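Local coordinates for protein fatty acid amide hydrolase (PDB 6KVR) that probably hydrolyses monocarboxylic acid amides, fatty acid amides among them, to the carboxylate and ammonium, as a member of the amidase signature family, at residues Lys59-Ala64 / Asn225-Ser230; Thr112-Phe117 / Gly238-Tyr243; Gln116-Ala121 / Lys221-Leu226; Gly500-Pro505 / Gly538-Leu543. One frame throughout, in Å; residues are numbered along the deposited sequence.

Contact 1: residues Lys59-Ala64 / Asn225-Ser230; sequences KDQFNA and NLLLSS
The side chains of Gln61 and Asn225 lie alongside one another and point the same way, their amide planes 31° apart. With CG anti to the backbone N (chi1 -179°), Asn225 carries its amide beside Gln61, and ND2 donates to Gln61 OE1 at 3.0 Å, nearly straight and onto a lone pair in the carbonyl plane. Both amides have further partners in the loop after helix 522-529: Gln61 NE2 donates to Ser534 O, Val537 N bonds to Gln61 OE1, and Asn225 ND2 also reaches Val537 O. Such multiple bonding should fix the rotation of both end groups. Asn225 OD1 takes Leu227 N at 3.0 Å in an Asx turn that overlaps a type I turn from Asn225 to Leu228.

Next to the amide pair, Leu227 CD2 packs 3.8 Å from Gln61 CG, the two side chains crossing. The contact is also close at Phe62 O, which accepts Leu226 N at 2.7 Å and is approached by Asn225 CA at 3.3 Å; Leu226 CD1 lies 3.8 Å from Phe62 CD2. The loose, solvent side is at exposed Lys59 and Asp60, whose CB atoms point away.

With positive phi, Gln61 closes helix 54-59 in a Schellman motif, and Asn63 caps helix 64-70 through Asp66 N. The link between these helices thus rests on the loop joining strand 221-222 to helix 235-243, while Leu226 also touches Leu57 and helix 100-118.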
# COMPACT_ATOMS: atom_id res chain seq x y z
N LYS A 59 42.28 -17.25 0.30
CA LYS A 59 43.03 -17.19 -0.96
C LYS A 59 42.81 -18.44 -1.80
O LYS A 59 42.80 -18.37 -3.03
CB LYS A 59 44.52 -17.00 -0.70
CG LYS A 59 44.93 -15.55 -0.51
CD LYS A 59 46.38 -15.41 -0.03
CE LYS A 59 46.73 -13.95 0.22
NZ LYS A 59 46.94 -13.66 1.67
N ASP A 60 42.59 -19.57 -1.15
CA ASP A 60 42.51 -20.88 -1.78
C ASP A 60 41.13 -21.20 -2.33
O ASP A 60 40.95 -22.29 -2.89
CB ASP A 60 42.91 -21.93 -0.76
CG ASP A 60 44.39 -22.22 -0.79
OD1 ASP A 60 44.77 -23.42 -0.72
OD2 ASP A 60 45.19 -21.26 -0.90
N GLN A 61 40.15 -20.30 -2.19
CA GLN A 61 38.78 -20.59 -2.61
C GLN A 61 38.27 -21.85 -1.92
O GLN A 61 37.65 -22.71 -2.54
CB GLN A 61 38.69 -20.72 -4.14
CG GLN A 61 39.23 -19.49 -4.85
CD GLN A 61 39.01 -19.51 -6.36
OE1 GLN A 61 37.87 -19.48 -6.85
NE2 GLN A 61 40.12 -19.55 -7.11
N PHE A 62 38.59 -21.98 -0.64
CA PHE A 62 38.18 -23.12 0.16
C PHE A 62 36.66 -23.29 0.12
O PHE A 62 35.92 -22.31 0.27
CB PHE A 62 38.68 -22.90 1.60
CG PHE A 62 38.52 -24.09 2.51
CD1 PHE A 62 39.44 -25.13 2.48
CD2 PHE A 62 37.48 -24.16 3.42
CE1 PHE A 62 39.31 -26.22 3.34
CE2 PHE A 62 37.34 -25.24 4.27
CZ PHE A 62 38.26 -26.27 4.23
N ASN A 63 36.19 -24.52 -0.13
CA ASN A 63 34.76 -24.85 -0.10
C ASN A 63 34.45 -25.39 1.29
O ASN A 63 34.66 -26.58 1.56
CB ASN A 63 34.41 -25.85 -1.20
CG ASN A 63 32.93 -26.26 -1.20
OD1 ASN A 63 32.23 -26.16 -0.18
ND2 ASN A 63 32.46 -26.75 -2.34
N ALA A 64 33.94 -24.53 2.18
CA ALA A 64 33.71 -24.95 3.55
C ALA A 64 32.60 -25.99 3.65
O ALA A 64 32.64 -26.86 4.53
CB ALA A 64 33.40 -23.76 4.45
N ASN A 225 32.77 -21.22 -1.36
CA ASN A 225 34.02 -20.71 -1.90
C ASN A 225 34.37 -19.50 -1.06
O ASN A 225 33.79 -18.43 -1.25
CB ASN A 225 33.88 -20.34 -3.38
CG ASN A 225 35.19 -19.81 -4.00
OD1 ASN A 225 36.01 -19.22 -3.32
ND2 ASN A 225 35.36 -20.04 -5.30
N LEU A 226 35.30 -19.67 -0.11
CA LEU A 226 35.57 -18.63 0.88
C LEU A 226 36.28 -17.41 0.30
O LEU A 226 36.42 -16.41 1.02
CB LEU A 226 36.40 -19.20 2.03
CG LEU A 226 35.67 -20.10 3.03
CD1 LEU A 226 36.64 -20.57 4.13
CD2 LEU A 226 34.48 -19.39 3.65
N LEU A 227 36.72 -17.44 -0.95
CA LEU A 227 37.18 -16.19 -1.53
C LEU A 227 36.01 -15.25 -1.83
O LEU A 227 36.16 -14.02 -1.76
CB LEU A 227 38.00 -16.45 -2.80
CG LEU A 227 38.48 -15.23 -3.60
CD1 LEU A 227 39.47 -14.37 -2.82
CD2 LEU A 227 39.10 -15.65 -4.92
N LEU A 228 34.82 -15.80 -2.12
CA LEU A 228 33.71 -14.98 -2.60
C LEU A 228 32.89 -14.40 -1.45
O LEU A 228 32.87 -14.91 -0.33
CB LEU A 228 32.80 -15.79 -3.52
CG LEU A 228 33.60 -16.58 -4.57
CD1 LEU A 228 32.67 -17.43 -5.41
CD2 LEU A 228 34.47 -15.63 -5.44
N SER A 229 32.19 -13.31 -1.77
CA SER A 229 31.20 -12.76 -0.86
C SER A 229 29.99 -13.69 -0.73
O SER A 229 29.60 -14.37 -1.68
CB SER A 229 30.73 -11.40 -1.36
OG SER A 229 29.48 -11.07 -0.82
N SER A 230 29.38 -13.69 0.45
CA SER A 230 28.09 -14.34 0.62
C SER A 230 26.92 -13.43 0.26
O SER A 230 25.77 -13.85 0.37
CB SER A 230 27.93 -14.85 2.07
OG SER A 230 27.62 -13.78 2.97

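Contact 2: residues Thr112-Phe117 / Gly238-Tyr243; sequences TLAHQF and GAIVGY
The Tyr243 ring carries Ala114 on one face: CA sits 3.8 Å above the ring plane, displaced from the ring centre, in a CH-pi contact 4.0 Å from the ring centroid. The methyl follows, with Ala114 CB 3.5 Å from Tyr243 CD2. Leu113 comes in obliquely, its CB 3.6 Å from Tyr243 OH. The second ring, Phe117, has Leu113 O of its own helix at its edge, in plane; its nearest atom to Tyr243 is CD2, 4.2 Å from Tyr243 OH, which stands oblique to the ring.

Tyr243 reaches this far because CG stands anti to its backbone N (chi1 -165°), sending the ring across to helix 100-118. The axes of the two short helical segments come within 9.6 Å, with a signed crossing angle of 127°, and Ala114 lies nearest Ile240, whose CG1 is 4.4 Å from Ala114 CB. Val65 and Leu68 of helix 64-70 also touch Tyr243. Ile240 also touches Val199 and Thr201 of strand 199-201, and its side chain is about 9 Å from that of Lys158, a predicted charge-relay residue.

No hydrogen bond joins the two segments, so the pairing depends on shape: a small alanine surface admits a large aromatic face. A polar link between the helices comes from Arg110, whose NE bonds to Tyr243 O.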
# COMPACT_ATOMS: atom_id res chain seq x y z
N THR A 112 28.04 -22.53 14.89
CA THR A 112 29.37 -22.10 15.34
C THR A 112 30.43 -22.41 14.30
O THR A 112 31.32 -21.59 14.03
CB THR A 112 29.72 -22.77 16.67
OG1 THR A 112 28.67 -22.55 17.62
CG2 THR A 112 31.01 -22.20 17.24
N LEU A 113 30.34 -23.59 13.68
CA LEU A 113 31.22 -23.91 12.56
C LEU A 113 31.03 -22.90 11.43
O LEU A 113 32.00 -22.35 10.91
CB LEU A 113 30.96 -25.35 12.09
CG LEU A 113 31.41 -26.38 13.14
CD1 LEU A 113 30.83 -27.76 12.85
CD2 LEU A 113 32.94 -26.43 13.30
N ALA A 114 29.77 -22.61 11.07
CA ALA A 114 29.49 -21.61 10.04
C ALA A 114 30.22 -20.29 10.31
O ALA A 114 30.89 -19.74 9.43
CB ALA A 114 27.99 -21.38 9.91
N HIS A 115 30.10 -19.78 11.55
CA HIS A 115 30.78 -18.53 11.90
C HIS A 115 32.29 -18.65 11.79
O HIS A 115 32.96 -17.71 11.33
CB HIS A 115 30.41 -18.09 13.32
CG HIS A 115 31.06 -16.80 13.72
ND1 HIS A 115 30.78 -15.60 13.11
CD2 HIS A 115 32.01 -16.53 14.64
CE1 HIS A 115 31.50 -14.64 13.65
NE2 HIS A 115 32.26 -15.18 14.59
N GLN A 116 32.86 -19.77 12.25
CA GLN A 116 34.32 -19.93 12.24
C GLN A 116 34.87 -19.86 10.82
O GLN A 116 35.98 -19.35 10.60
CB GLN A 116 34.70 -21.25 12.91
CG GLN A 116 35.94 -21.14 13.77
CD GLN A 116 36.58 -22.49 14.05
OE1 GLN A 116 35.90 -23.53 14.07
NE2 GLN A 116 37.88 -22.49 14.26
N PHE A 117 34.10 -20.32 9.84
CA PHE A 117 34.54 -20.28 8.45
C PHE A 117 34.08 -19.03 7.71
O PHE A 117 34.87 -18.43 6.98
CB PHE A 117 34.05 -21.53 7.72
CG PHE A 117 34.85 -22.78 8.03
CD1 PHE A 117 36.01 -23.08 7.31
CD2 PHE A 117 34.46 -23.65 9.04
CE1 PHE A 117 36.75 -24.23 7.59
CE2 PHE A 117 35.18 -24.79 9.33
CZ PHE A 117 36.33 -25.08 8.60
N GLY A 238 22.53 -15.47 4.32
CA GLY A 238 22.88 -16.33 3.20
C GLY A 238 23.97 -17.33 3.57
O GLY A 238 23.88 -18.51 3.23
N ALA A 239 25.00 -16.87 4.28
CA ALA A 239 26.08 -17.77 4.67
C ALA A 239 25.56 -18.87 5.59
O ALA A 239 25.82 -20.05 5.35
CB ALA A 239 27.20 -16.98 5.35
N ILE A 240 24.81 -18.51 6.63
CA ILE A 240 24.45 -19.50 7.65
C ILE A 240 23.39 -20.46 7.12
O ILE A 240 23.41 -21.65 7.43
CB ILE A 240 24.02 -18.82 8.96
CG1 ILE A 240 23.86 -19.85 10.07
CG2 ILE A 240 22.67 -18.10 8.80
CD1 ILE A 240 23.65 -19.24 11.44
N VAL A 241 22.44 -19.96 6.32
CA VAL A 241 21.45 -20.86 5.75
C VAL A 241 22.11 -21.78 4.72
O VAL A 241 21.94 -23.00 4.76
CB VAL A 241 20.27 -20.06 5.16
CG1 VAL A 241 19.28 -20.96 4.42
CG2 VAL A 241 19.55 -19.29 6.27
N GLY A 242 22.92 -21.20 3.81
CA GLY A 242 23.63 -22.02 2.83
C GLY A 242 24.51 -23.10 3.45
O GLY A 242 24.67 -24.18 2.88
N TYR A 243 25.08 -22.82 4.61
CA TYR A 243 25.86 -23.78 5.37
C TYR A 243 24.99 -24.75 6.17
O TYR A 243 25.51 -25.77 6.63
CB TYR A 243 26.80 -23.05 6.33
CG TYR A 243 27.92 -23.88 6.93
CD1 TYR A 243 29.13 -24.04 6.26
CD2 TYR A 243 27.79 -24.46 8.19
CE1 TYR A 243 30.17 -24.79 6.81
CE2 TYR A 243 28.84 -25.21 8.75
CZ TYR A 243 30.01 -25.36 8.06
OH TYR A 243 31.04 -26.10 8.62

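Contact 3: residues Gln116-Ala121 / Lys221-Leu226; sequences QFTNCA and KNPFNL
Thr118 meets Lys221 through its backbone and Pro223 through its methyl, and chi1 (64°) decides which branch of the side chain faces the other segment. OG1 stands between the backbone N and the carbonyl carbon and turns back to Ala114 O of its own helix, while CG2 is left to face the other segment. That methyl packs 3.9 Å from Pro223 CB, and Thr118 CB comes within 3.3 Å of Lys221 O. The hydroxyl is therefore spent within helix 100-118, and the apolar branch does the packing between segments.

Thr118 O is one of the last carbonyls of that helix, which Asn119 leaves with positive phi. It accepts Lys221 N at 2.8 Å, in the carbonyl plane and on a lone pair, with an N-H...O angle of 162°. A helix end is thus tied directly to the start of strand 221-222. From the second residue of this short, weakly bonded strand the chain folds into a type I turn, Asn222 to Asn225, overlaid by an Asx turn in which Asn222 OD1 accepts Phe224 N at 2.9 Å; Asn222 ND2 bonds to Tyr264 O.

Lys221 does not send its amine toward Thr118. Its side chain bends at chi2 (-56°) and leads away, taking NZ to Ser475 OG and to Leu227 O. Leu226 instead points into the contact and divides its methyls: CD2 rests 3.5 Å from Phe117 O, whereas Leu226 CD1 lies 4.1 Å from Phe117 CD1, at the ring edge and near its plane, the side chains themselves crossing at a slant.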
# COMPACT_ATOMS: atom_id res chain seq x y z
N GLN A 116 32.86 -19.77 12.25
CA GLN A 116 34.32 -19.93 12.24
C GLN A 116 34.87 -19.86 10.82
O GLN A 116 35.98 -19.35 10.60
CB GLN A 116 34.70 -21.25 12.91
CG GLN A 116 35.94 -21.14 13.77
CD GLN A 116 36.58 -22.49 14.05
OE1 GLN A 116 35.90 -23.53 14.07
NE2 GLN A 116 37.88 -22.49 14.26
N PHE A 117 34.10 -20.32 9.84
CA PHE A 117 34.54 -20.28 8.45
C PHE A 117 34.08 -19.03 7.71
O PHE A 117 34.87 -18.43 6.98
CB PHE A 117 34.05 -21.53 7.72
CG PHE A 117 34.85 -22.78 8.03
CD1 PHE A 117 36.01 -23.08 7.31
CD2 PHE A 117 34.46 -23.65 9.04
CE1 PHE A 117 36.75 -24.23 7.59
CE2 PHE A 117 35.18 -24.79 9.33
CZ PHE A 117 36.33 -25.08 8.60
N THR A 118 32.81 -18.61 7.87
CA THR A 118 32.29 -17.53 7.04
C THR A 118 32.22 -16.17 7.73
O THR A 118 32.06 -15.16 7.02
CB THR A 118 30.89 -17.89 6.55
OG1 THR A 118 30.01 -17.99 7.68
CG2 THR A 118 30.91 -19.20 5.76
N ASN A 119 32.33 -16.09 9.06
CA ASN A 119 32.23 -14.83 9.80
C ASN A 119 30.83 -14.23 9.67
O ASN A 119 30.65 -13.01 9.58
CB ASN A 119 33.31 -13.82 9.37
CG ASN A 119 33.48 -12.67 10.35
OD1 ASN A 119 33.51 -12.87 11.57
ND2 ASN A 119 33.59 -11.44 9.83
N CYS A 120 29.82 -15.10 9.68
CA CYS A 120 28.44 -14.73 9.42
C CYS A 120 27.67 -14.19 10.64
O CYS A 120 26.60 -13.61 10.44
CB CYS A 120 27.69 -15.94 8.85
SG CYS A 120 27.69 -17.35 9.98
N ALA A 121 28.18 -14.34 11.86
CA ALA A 121 27.46 -13.87 13.05
C ALA A 121 27.96 -12.49 13.51
O ALA A 121 29.15 -12.18 13.39
CB ALA A 121 27.59 -14.87 14.20
N LYS A 221 31.93 -14.31 4.33
CA LYS A 221 32.40 -15.03 3.15
C LYS A 221 31.43 -16.12 2.72
O LYS A 221 30.64 -16.64 3.51
CB LYS A 221 33.79 -15.65 3.41
CG LYS A 221 34.91 -14.62 3.47
CD LYS A 221 34.97 -13.77 2.19
CE LYS A 221 36.31 -13.03 2.08
NZ LYS A 221 36.51 -12.43 0.75
N ASN A 222 31.54 -16.51 1.44
CA ASN A 222 30.65 -17.52 0.85
C ASN A 222 31.00 -18.92 1.34
O ASN A 222 32.16 -19.33 1.26
CB ASN A 222 30.74 -17.48 -0.68
CG ASN A 222 29.63 -18.26 -1.36
OD1 ASN A 222 29.37 -19.44 -1.05
ND2 ASN A 222 28.96 -17.61 -2.31
N PRO A 223 30.03 -19.70 1.83
CA PRO A 223 30.37 -21.02 2.38
C PRO A 223 30.78 -22.06 1.33
O PRO A 223 31.34 -23.09 1.71
CB PRO A 223 29.09 -21.42 3.13
CG PRO A 223 27.99 -20.70 2.44
CD PRO A 223 28.59 -19.38 1.97
N PHE A 224 30.52 -21.84 0.04
CA PHE A 224 30.92 -22.78 -1.01
C PHE A 224 32.25 -22.40 -1.66
O PHE A 224 32.80 -23.20 -2.43
CB PHE A 224 29.84 -22.87 -2.09
CG PHE A 224 28.61 -23.61 -1.64
CD1 PHE A 224 28.51 -24.99 -1.79
CD2 PHE A 224 27.55 -22.93 -1.05
CE1 PHE A 224 27.37 -25.68 -1.37
CE2 PHE A 224 26.41 -23.60 -0.63
CZ PHE A 224 26.32 -24.98 -0.79
N ASN A 225 32.77 -21.22 -1.36
CA ASN A 225 34.02 -20.71 -1.90
C ASN A 225 34.37 -19.50 -1.06
O ASN A 225 33.79 -18.43 -1.25
CB ASN A 225 33.88 -20.34 -3.38
CG ASN A 225 35.19 -19.81 -4.00
OD1 ASN A 225 36.01 -19.22 -3.32
ND2 ASN A 225 35.36 -20.04 -5.30
N LEU A 226 35.30 -19.67 -0.11
CA LEU A 226 35.57 -18.63 0.88
C LEU A 226 36.28 -17.41 0.30
O LEU A 226 36.42 -16.41 1.02
CB LEU A 226 36.40 -19.20 2.03
CG LEU A 226 35.67 -20.10 3.03
CD1 LEU A 226 36.64 -20.57 4.13
CD2 LEU A 226 34.48 -19.39 3.65

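Contact 4: residues Gly500-Pro505 / Gly538-Leu543; sequences GIFQDP and GAPVGL
Phe502 and Pro540 form an antiparallel, non-hydrogen-bonded pair with CA atoms 4.4 Å apart, flanked by the bonds Val541 N to Ile501 O (3.1 Å) and Gln503 N to Ala539 O (2.9 Å). Proline, which has no N-H to donate, suits such a position. On the face that the pair shares, the Phe502 ring leans obliquely across Pro540, its CE2 4.0 Å from Pro540 CB, while Gly538 O lies at the ring edge, in plane, 3.3 Å from Phe502 CD2.

Strand 540-546 belongs to the large mixed sheet of the amidase fold, between strands 494-499 and 462-466. After strand 494-499 the chain turns a corner at Gly500, and the short strand 501-502 then runs antiparallel to the start of strand 540-546. The neighbouring residues Ile501 and Val541 both touch Ala362 of helix 357-372.

Gln503 carries the polar end of the contact. Its side chain bends sharply at chi2 (-97°) and brings OE1 back to Gly538 N at 3.0 Å, with the donor tilted 27° from the carbonyl plane; the same N-H makes a weak bond to Gln503 O. The other half of the amide is also engaged, NE2 bonding to Pro533 O and Tyr531 OH.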
# COMPACT_ATOMS: atom_id res chain seq x y z
N GLY A 500 20.87 -26.11 -8.85
CA GLY A 500 21.67 -27.32 -8.80
C GLY A 500 22.90 -27.28 -9.68
O GLY A 500 23.63 -28.28 -9.74
N ILE A 501 23.14 -26.17 -10.37
CA ILE A 501 24.31 -25.98 -11.21
C ILE A 501 25.34 -25.15 -10.45
O ILE A 501 24.99 -24.27 -9.66
CB ILE A 501 23.91 -25.31 -12.54
CG1 ILE A 501 23.05 -26.29 -13.34
CG2 ILE A 501 25.16 -24.92 -13.34
CD1 ILE A 501 22.20 -25.65 -14.39
N PHE A 502 26.61 -25.48 -10.67
CA PHE A 502 27.73 -24.77 -10.07
C PHE A 502 28.67 -24.33 -11.17
O PHE A 502 28.78 -24.99 -12.21
CB PHE A 502 28.44 -25.65 -9.04
CG PHE A 502 27.56 -26.05 -7.89
CD1 PHE A 502 26.55 -27.00 -8.07
CD2 PHE A 502 27.69 -25.44 -6.65
CE1 PHE A 502 25.71 -27.36 -7.02
CE2 PHE A 502 26.86 -25.81 -5.58
CZ PHE A 502 25.86 -26.77 -5.77
N GLN A 503 29.33 -23.20 -10.96
CA GLN A 503 30.31 -22.76 -11.93
C GLN A 503 31.37 -23.85 -12.13
O GLN A 503 31.76 -24.55 -11.18
CB GLN A 503 30.96 -21.45 -11.49
CG GLN A 503 31.85 -20.81 -12.55
CD GLN A 503 33.32 -21.13 -12.36
OE1 GLN A 503 33.68 -22.02 -11.58
NE2 GLN A 503 34.18 -20.40 -13.06
N ASP A 504 31.81 -23.99 -13.37
CA ASP A 504 32.81 -24.98 -13.76
C ASP A 504 33.94 -24.24 -14.46
O ASP A 504 33.74 -23.76 -15.60
CB ASP A 504 32.20 -26.03 -14.69
CG ASP A 504 33.13 -27.20 -14.95
OD1 ASP A 504 34.36 -26.99 -15.09
OD2 ASP A 504 32.63 -28.34 -15.00
N PRO A 505 35.12 -24.11 -13.86
CA PRO A 505 36.17 -23.31 -14.49
C PRO A 505 36.65 -23.88 -15.82
O PRO A 505 37.13 -23.12 -16.67
CB PRO A 505 37.29 -23.29 -13.44
CG PRO A 505 37.02 -24.44 -12.53
CD PRO A 505 35.52 -24.64 -12.54
N GLY A 538 33.29 -23.08 -8.76
CA GLY A 538 32.31 -23.89 -8.07
C GLY A 538 31.21 -23.13 -7.37
O GLY A 538 30.46 -23.74 -6.59
N ALA A 539 31.09 -21.82 -7.63
CA ALA A 539 30.05 -21.01 -7.00
C ALA A 539 28.67 -21.43 -7.48
O ALA A 539 28.46 -21.62 -8.68
CB ALA A 539 30.27 -19.53 -7.32
N PRO A 540 27.69 -21.53 -6.59
CA PRO A 540 26.34 -21.91 -7.02
C PRO A 540 25.70 -20.84 -7.90
O PRO A 540 26.02 -19.65 -7.81
CB PRO A 540 25.58 -22.06 -5.70
CG PRO A 540 26.34 -21.29 -4.70
CD PRO A 540 27.79 -21.31 -5.14
N VAL A 541 24.81 -21.29 -8.79
CA VAL A 541 24.00 -20.41 -9.61
C VAL A 541 22.57 -20.48 -9.12
O VAL A 541 21.94 -21.54 -9.17
CB VAL A 541 24.04 -20.76 -11.11
CG1 VAL A 541 23.10 -19.82 -11.84
CG2 VAL A 541 25.44 -20.63 -11.66
N GLY A 542 22.04 -19.35 -8.67
CA GLY A 542 20.63 -19.25 -8.32
C GLY A 542 19.94 -18.27 -9.25
O GLY A 542 20.53 -17.27 -9.65
N LEU A 543 18.68 -18.56 -9.58
CA LEU A 543 17.92 -17.76 -10.52
C LEU A 543 16.65 -17.25 -9.85
O LEU A 543 16.24 -17.73 -8.79
CB LEU A 543 17.57 -18.58 -11.77
CG LEU A 543 18.68 -19.13 -12.67
CD1 LEU A 543 18.07 -20.04 -13.74
CD2 LEU A 543 19.50 -18.01 -13.33

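How the contacts relate
From the N terminus, the chain first offers residues 59-64, between two short helices, and contact 1 closes when 225-230 returns to them. Contact 2 opens at 112-117 before that closure and ends later, at 238-243, so the two cross. Contact 3 begins where contact 2 does, sharing Gln116 and Phe117, and finishes where contact 1 does, sharing Asn225 and Leu226; its loop falls within both. Contacts 2 and 3 use the end of helix 100-118, and contact 1 packs against it, so that together they join it to helix 235-243 and the N-terminal helices. Contact 4 follows in series, a shorter loop at the central sheet, reached through packing of Leu228 on Ala539 and Phe224 on Pro540.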